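PDB 6W0P: kojibiose phosphorylase, which is a glycoside phosphorylase of glycosyl hydrolase family 65, a family of carbohydrate-active enzymes. Local coordinates for residues F192-S197 with Q265-A270. Sequence-based numbering, arbitrary orientation.
Sequences FKIGNS and QQRDIA
Phe192 and Arg267 come nearest in the backbone, their CA atoms 9.9 Å apart, a spacing bridged wholly by side chains, as no hydrogen bond crosses between 192-197 and 265-270. The contact belongs to the N-terminal region of a family 65 enzyme, where helix 263-277 packs on a large antiparallel sheet and strand 186-194 is outermost in that sheet within the chain. A type II' turn from Ile194 to Ser197 closes the hairpin to strand 197-204; Gly195 takes a positive phi, and Ile194 N donates to Ser197 O at 3.0 Å.

Arg267 lies over one face of the Phe192 ring, and two measurements support this reading. Its CD stands 4.0 Å from the ring centroid and nearly on the normal, a CH-pi contact, while CZ is 4.2 Å from the centroid at 28° off the normal, a cation-pi interaction. Guanidinium and ring planes are inclined by 34°, so the guanidinium is tilted over the ring face and offset toward its rim. The two side chains run past each other in opposite directions: Arg267 CG sits 3.6 Å from Phe192 CZ at the far end of the ring, whereas NH2 reaches back to Phe192 CB. The CA-CB bond of Phe192 points toward the helix, and chi1 of 53° sets CG between the backbone N and the carbonyl carbon, leaving one ring face against the arginine.

Phe192 also touches Thr201 of the adjacent strand 197-204 and Val214 of strand 210-217 beyond it, and Ala270 brings the helix onto Thr212 and Val214. Gln266 hydrogen-bonds to Thr210 and Thr212, adding polar links between helix and sheet. The solvent-exposed Ile194 crosses the arginine at about a right angle, its CD1 3.3 Å from Arg267 NH1.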
# COMPACT_ATOMS: atom_id res chain seq x y z
N PHE A 192 44.20 -1.43 14.72
CA PHE A 192 45.32 -1.55 15.69
C PHE A 192 46.07 -2.86 15.49
O PHE A 192 45.45 -3.87 15.09
CB PHE A 192 44.80 -1.51 17.13
CG PHE A 192 43.70 -2.49 17.44
CD1 PHE A 192 43.99 -3.78 17.86
CD2 PHE A 192 42.37 -2.12 17.32
CE1 PHE A 192 42.98 -4.69 18.13
CE2 PHE A 192 41.35 -3.03 17.59
CZ PHE A 192 41.66 -4.31 17.99
N LYS A 193 47.37 -2.83 15.80
CA LYS A 193 48.17 -4.06 15.99
C LYS A 193 48.81 -3.97 17.37
O LYS A 193 49.47 -2.98 17.66
CB LYS A 193 49.18 -4.26 14.85
CG LYS A 193 50.14 -5.43 15.04
CD LYS A 193 50.46 -6.17 13.75
CE LYS A 193 51.77 -6.93 13.80
NZ LYS A 193 51.86 -7.85 14.96
N ILE A 194 48.55 -4.97 18.21
CA ILE A 194 49.10 -5.11 19.59
C ILE A 194 49.71 -6.50 19.68
O ILE A 194 48.94 -7.46 19.72
CB ILE A 194 48.00 -4.87 20.63
CG1 ILE A 194 47.21 -3.60 20.28
CG2 ILE A 194 48.59 -4.86 22.04
CD1 ILE A 194 46.52 -2.90 21.45
N GLY A 195 51.04 -6.59 19.70
CA GLY A 195 51.77 -7.88 19.72
C GLY A 195 51.46 -8.68 18.47
O GLY A 195 51.48 -8.10 17.38
N ASN A 196 51.15 -9.97 18.61
CA ASN A 196 50.90 -10.86 17.45
C ASN A 196 49.43 -10.78 17.04
O ASN A 196 49.00 -11.61 16.20
CB ASN A 196 51.35 -12.29 17.72
CG ASN A 196 52.86 -12.42 17.71
OD1 ASN A 196 53.46 -12.91 18.67
ND2 ASN A 196 53.47 -11.99 16.62
N SER A 197 48.70 -9.79 17.56
CA SER A 197 47.24 -9.63 17.35
C SER A 197 46.98 -8.38 16.52
O SER A 197 47.70 -7.38 16.71
CB SER A 197 46.53 -9.64 18.67
OG SER A 197 46.60 -10.94 19.25
N GLN A 265 37.62 -1.67 27.00
CA GLN A 265 37.28 -2.96 27.66
C GLN A 265 36.87 -4.01 26.62
O GLN A 265 37.19 -5.21 26.84
CB GLN A 265 36.15 -2.78 28.67
CG GLN A 265 36.49 -1.86 29.85
CD GLN A 265 35.29 -1.68 30.75
OE1 GLN A 265 34.25 -2.32 30.56
NE2 GLN A 265 35.42 -0.80 31.72
N GLN A 266 36.17 -3.60 25.56
CA GLN A 266 35.71 -4.44 24.43
C GLN A 266 36.94 -5.04 23.76
O GLN A 266 37.00 -6.29 23.60
CB GLN A 266 34.90 -3.63 23.41
CG GLN A 266 34.20 -4.47 22.35
CD GLN A 266 33.25 -3.67 21.48
OE1 GLN A 266 33.55 -3.37 20.32
NE2 GLN A 266 32.09 -3.33 22.02
N ARG A 267 37.90 -4.17 23.45
CA ARG A 267 39.19 -4.53 22.83
C ARG A 267 39.96 -5.48 23.75
O ARG A 267 40.44 -6.50 23.26
CB ARG A 267 39.98 -3.26 22.50
CG ARG A 267 41.08 -3.49 21.48
CD ARG A 267 42.26 -2.55 21.65
NE ARG A 267 42.20 -1.38 20.79
CZ ARG A 267 43.14 -0.45 20.74
NH1 ARG A 267 44.20 -0.52 21.53
NH2 ARG A 267 43.01 0.57 19.90
N ASP A 268 40.04 -5.19 25.05
CA ASP A 268 40.86 -6.03 25.97
C ASP A 268 40.22 -7.41 26.13
O ASP A 268 40.96 -8.42 26.14
CB ASP A 268 41.07 -5.39 27.34
CG ASP A 268 42.34 -5.91 28.00
OD1 ASP A 268 43.41 -5.30 27.76
OD2 ASP A 268 42.27 -6.98 28.69
N ILE A 269 38.90 -7.48 26.25
CA ILE A 269 38.17 -8.78 26.29
C ILE A 269 38.48 -9.54 24.99
O ILE A 269 38.87 -10.72 25.08
CB ILE A 269 36.67 -8.59 26.52
CG1 ILE A 269 36.40 -7.93 27.88
CG2 ILE A 269 35.93 -9.91 26.37
CD1 ILE A 269 35.03 -7.26 27.99
N ALA A 270 38.40 -8.88 23.84
CA ALA A 270 38.62 -9.55 22.54
C ALA A 270 40.03 -10.16 22.52
O ALA A 270 40.16 -11.36 22.18
CB ALA A 270 38.38 -8.59 21.41